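Local coordinates for extracellular matrix-binding protein EbhA (Staphylococcus aureus, PDB 2DGJ) that probably mediates bacterial adhesion to the extracellular matrix as part of a giant cell wall-associated protein, this piece being a rod of helix bundles, at residues T110-D113 with G114-V118; R59-Q62 with Q63-T67. All coordinates share one frame; numbering follows the deposited sequence.

Interaction 1: residues T110-D113 with G114-V118; sequences TTVD and GVNTV. With SO4 (sulfate ion), chain C.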
loop_
_atom_site.group_PDB
_atom_site.type_symbol
_atom_site.label_atom_id
_atom_site.label_comp_id
_atom_site.label_asym_id
_atom_site.label_seq_id
_atom_site.Cartn_x
_atom_site.Cartn_y
_atom_site.Cartn_z
ATOM N N THR A 110 1.815 -10.753 11.291
ATOM C CA THR A 110 2.894 -11.646 10.874
ATOM C C THR A 110 3.613 -11.218 9.597
ATOM O O THR A 110 4.656 -11.779 9.260
ATOM C CB THR A 110 2.377 -13.079 10.657
ATOM O OG1 THR A 110 1.379 -13.073 9.629
ATOM C CG2 THR A 110 1.786 -13.638 11.945
ATOM N N THR A 111 3.069 -10.233 8.887
ATOM C CA THR A 111 3.693 -9.764 7.655
ATOM C C THR A 111 3.822 -8.243 7.625
ATOM O O THR A 111 3.116 -7.536 8.344
ATOM C CB THR A 111 2.890 -10.202 6.423
ATOM O OG1 THR A 111 1.628 -9.522 6.402
ATOM C CG2 THR A 111 2.647 -11.707 6.463
ATOM N N VAL A 112 4.731 -7.746 6.792
ATOM C CA VAL A 112 4.931 -6.305 6.668
ATOM C C VAL A 112 3.660 -5.673 6.110
ATOM O O VAL A 112 3.278 -4.571 6.504
ATOM C CB VAL A 112 6.113 -5.977 5.734
ATOM C CG1 VAL A 112 6.210 -4.477 5.516
ATOM C CG2 VAL A 112 7.409 -6.511 6.333
ATOM N N ASP A 113 3.002 -6.374 5.189
ATOM C CA ASP A 113 1.766 -5.874 4.600
ATOM C C ASP A 113 0.680 -5.789 5.666
ATOM O O ASP A 113 -0.105 -4.844 5.691
ATOM C CB ASP A 113 1.287 -6.784 3.462
ATOM C CG ASP A 113 2.166 -6.688 2.231
ATOM O OD1 ASP A 113 2.506 -5.554 1.833
ATOM O OD2 ASP A 113 2.504 -7.743 1.653
ATOM N N GLY A 114 0.647 -6.784 6.550
ATOM C CA GLY A 114 -0.336 -6.800 7.616
ATOM C C GLY A 114 -0.156 -5.614 8.549
ATOM O O GLY A 114 -1.124 -4.939 8.905
ATOM N N VAL A 115 1.088 -5.358 8.942
ATOM C CA VAL A 115 1.393 -4.243 9.830
ATOM C C VAL A 115 0.919 -2.933 9.215
ATOM O O VAL A 115 0.149 -2.187 9.821
ATOM C CB VAL A 115 2.912 -4.144 10.093
ATOM C CG1 VAL A 115 3.219 -2.918 10.933
ATOM C CG2 VAL A 115 3.396 -5.394 10.805
ATOM N N ASN A 116 1.386 -2.660 8.000
ATOM C CA ASN A 116 1.024 -1.436 7.303
ATOM C C ASN A 116 -0.488 -1.325 7.178
ATOM O O ASN A 116 -1.044 -0.236 7.280
ATOM C CB ASN A 116 1.675 -1.393 5.919
ATOM C CG ASN A 116 3.184 -1.543 5.978
ATOM O OD1 ASN A 116 3.852 -0.917 6.808
ATOM N ND2 ASN A 116 3.730 -2.367 5.092
ATOM N N THR A 117 -1.151 -2.455 6.954
ATOM C CA THR A 117 -2.604 -2.463 6.840
ATOM C C THR A 117 -3.197 -2.035 8.178
ATOM O O THR A 117 -4.206 -1.326 8.225
ATOM C CB THR A 117 -3.127 -3.869 6.468
ATOM O OG1 THR A 117 -2.893 -4.108 5.074
ATOM C CG2 THR A 117 -4.618 -3.993 6.765
ATOM N N VAL A 118 -2.567 -2.472 9.264
ATOM C CA VAL A 118 -3.027 -2.124 10.600
ATOM C C VAL A 118 -2.723 -0.658 10.847
ATOM O O VAL A 118 -3.497 0.042 11.499
ATOM C CB VAL A 118 -2.325 -2.978 11.685
ATOM C CG1 VAL A 118 -2.656 -2.435 13.068
ATOM C CG2 VAL A 118 -2.772 -4.426 11.577
HETATM S S SO4 C . -1.173 -11.077 8.874
HETATM O O1 SO4 C . -1.205 -12.315 9.671
HETATM O O2 SO4 C . -2.510 -10.458 8.874
HETATM O O3 SO4 C . -0.203 -10.135 9.471
HETATM O O4 SO4 C . -0.800 -11.403 7.482
#
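T111 OG1 accepts a hydrogen bond from G114 N at 2.9 Å, an N-cap at the start of helix 112-135 in a GA module of the helical rod. OG1 stands between the backbone N and the carbonyl carbon of T111 (chi1 68°), which brings it over the first turn. The helical pattern begins beside this cap, with V115 N donating to T111 O at an N-H...O angle of 163°. The tighter side belongs to V115: its CG2 lies 3.3 Å from T111 O, and its side chain packs on L77, A80, K81 and A84 of helix 73-88. On the looser side a sulfate ion, probably from the crystallisation liquor, sits at the T110-T111 corner. It takes T110 N at O3 and T110 OG1 at O1, while T111 N adds a weak bond to O3 and T111 OG1 a longer one to O4, 3.3 Å away. V112 and N116 run side by side, N116 ND2 approaching V112 CG1 to 3.3 Å. One residue further along, D113 O is gripped twice from opposite faces of its carbonyl plane, by T117 N and by T117 OG1, the hydroxyl 2.9 Å away and 36° out of that plane.

Interaction 2: residues R59-Q62 with Q63-T67; sequences RALQ and QVTST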
loop_
_atom_site.group_PDB
_atom_site.type_symbol
_atom_site.label_atom_id
_atom_site.label_comp_id
_atom_site.label_asym_id
_atom_site.label_seq_id
_atom_site.Cartn_x
_atom_site.Cartn_y
_atom_site.Cartn_z
ATOM N N ARG A 59 30.981 -25.114 -2.030
ATOM C CA ARG A 59 30.868 -23.687 -2.309
ATOM C C ARG A 59 29.407 -23.393 -2.625
ATOM O O ARG A 59 28.884 -22.335 -2.280
ATOM C CB ARG A 59 31.743 -23.306 -3.503
ATOM C CG ARG A 59 33.235 -23.404 -3.239
ATOM C CD ARG A 59 34.018 -23.391 -4.543
ATOM N NE ARG A 59 33.838 -22.150 -5.292
ATOM C CZ ARG A 59 34.146 -22.004 -6.579
ATOM N NH1 ARG A 59 34.650 -23.026 -7.263
ATOM N NH2 ARG A 59 33.960 -20.838 -7.180
ATOM N N ALA A 60 28.758 -24.348 -3.283
ATOM C CA ALA A 60 27.352 -24.211 -3.642
ATOM C C ALA A 60 26.514 -24.263 -2.372
ATOM O O ALA A 60 25.574 -23.490 -2.193
ATOM C CB ALA A 60 26.952 -25.333 -4.587
ATOM N N LEU A 61 26.861 -25.186 -1.485
ATOM C CA LEU A 61 26.152 -25.332 -0.223
ATOM C C LEU A 61 26.340 -24.068 0.595
ATOM O O LEU A 61 25.381 -23.509 1.122
ATOM C CB LEU A 61 26.693 -26.533 0.557
ATOM C CG LEU A 61 26.183 -26.717 1.990
ATOM C CD1 LEU A 61 24.674 -26.806 1.984
ATOM C CD2 LEU A 61 26.794 -27.974 2.591
ATOM N N GLN A 62 27.586 -23.621 0.690
ATOM C CA GLN A 62 27.911 -22.421 1.447
ATOM C C GLN A 62 27.091 -21.217 0.982
ATOM O O GLN A 62 26.626 -20.419 1.792
ATOM C CB GLN A 62 29.408 -22.119 1.320
ATOM C CG GLN A 62 29.862 -20.864 2.057
ATOM C CD GLN A 62 29.831 -19.604 1.201
ATOM O OE1 GLN A 62 29.770 -18.490 1.728
ATOM N NE2 GLN A 62 29.892 -19.773 -0.120
ATOM N N GLN A 63 26.908 -21.096 -0.326
ATOM C CA GLN A 63 26.148 -19.985 -0.884
ATOM C C GLN A 63 24.648 -20.084 -0.617
ATOM O O GLN A 63 23.980 -19.062 -0.438
ATOM C CB GLN A 63 26.436 -19.868 -2.382
ATOM C CG GLN A 63 27.849 -19.357 -2.659
ATOM C CD GLN A 63 28.237 -19.404 -4.122
ATOM O OE1 GLN A 63 29.323 -18.952 -4.496
ATOM N NE2 GLN A 63 27.360 -19.955 -4.957
ATOM N N VAL A 64 24.112 -21.301 -0.586
ATOM C CA VAL A 64 22.690 -21.473 -0.302
ATOM C C VAL A 64 22.442 -21.166 1.174
ATOM O O VAL A 64 21.448 -20.539 1.531
ATOM C CB VAL A 64 22.212 -22.914 -0.607
ATOM C CG1 VAL A 64 20.834 -23.149 -0.006
ATOM C CG2 VAL A 64 22.155 -23.135 -2.106
ATOM N N THR A 65 23.355 -21.608 2.031
ATOM C CA THR A 65 23.235 -21.380 3.468
ATOM C C THR A 65 23.437 -19.906 3.805
ATOM O O THR A 65 22.740 -19.354 4.655
ATOM C CB THR A 65 24.271 -22.210 4.251
ATOM O OG1 THR A 65 23.974 -23.603 4.106
ATOM C CG2 THR A 65 24.233 -21.855 5.729
ATOM N N SER A 66 24.392 -19.271 3.131
ATOM C CA SER A 66 24.679 -17.864 3.373
ATOM C C SER A 66 23.541 -16.944 2.947
ATOM O O SER A 66 23.060 -16.134 3.747
ATOM C CB SER A 66 25.966 -17.451 2.655
ATOM O OG SER A 66 27.114 -17.978 3.302
ATOM N N THR A 67 23.114 -17.059 1.691
ATOM C CA THR A 67 22.035 -16.219 1.191
ATOM C C THR A 67 20.755 -16.456 1.988
ATOM O O THR A 67 19.983 -15.528 2.216
ATOM C CB THR A 67 21.746 -16.478 -0.302
ATOM O OG1 THR A 67 21.411 -17.858 -0.493
ATOM C CG2 THR A 67 22.966 -16.125 -1.147
HETATM O O HOH W 1 24.759 -22.281 -4.928
#
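R59 O to Q63 N, A60 O to V64 N, L61 O to T65 N and Q62 O to S66 N are successive i to i+4 bonds of a regular alpha-helix, part of helix 55-70 in a FIVAR domain. S66 N lies 2.8 Å from Q62 O and V64 N 3.1 Å from A60 O, and the straightest bond, from T65 N to L61 O, has an N-H...O angle of 164° and lies nearly along the C=O axis. Two faces of this helix differ sharply. A60 and V64 are buried against I43 and A40 of helix 27-46, and V64 CG2 comes to 3.4 Å from A60 O. L61 turns to L6 and Q5 of helix 3-11 and runs alongside T65, its CD1 3.9 Å from T65 OG1. The exposed face is polar. Q62 leaves the backbone with CG anti to N (chi1 179°), and a bend at chi2 lays its amide along the helix, NE2 toward R59 O and OE1 toward S66. NE2 thereby comes to 3.3 Å from Q63 CG and makes a weak bond to R59 O, while the two glutamine amide planes stand 67° apart. A water donates to A60 O and weakly accepts from Q63 NE2. S66 OG has two candidate acceptors for its single proton, the main-chain Q62 O at 2.9 Å and, at the other end of the side-chain amide, Q62 OE1 at 3.1 Å.

Both interactions are local, one at a helix start and one inside a helix, on the same side of the chain's centre, their own centres 30 Å apart and their nearest atoms about 16 Å apart, so they do not touch. Interaction 1 is a surface contact, and its chemistry follows from its place: a capping hydroxyl takes an amide of the first turn, and an anion takes amides just before it. Interaction 2 is partly buried, and there main-chain amides already have carbonyl partners and side chains add secondary bonds. Interaction 1 falls in a GA module, interaction 2 in a FIVAR domain. Each buries valine against a neighbouring helix, 73-88 for interaction 1 and 27-46 for interaction 2, while threonine or serine hydroxyls approach carbonyls one turn back.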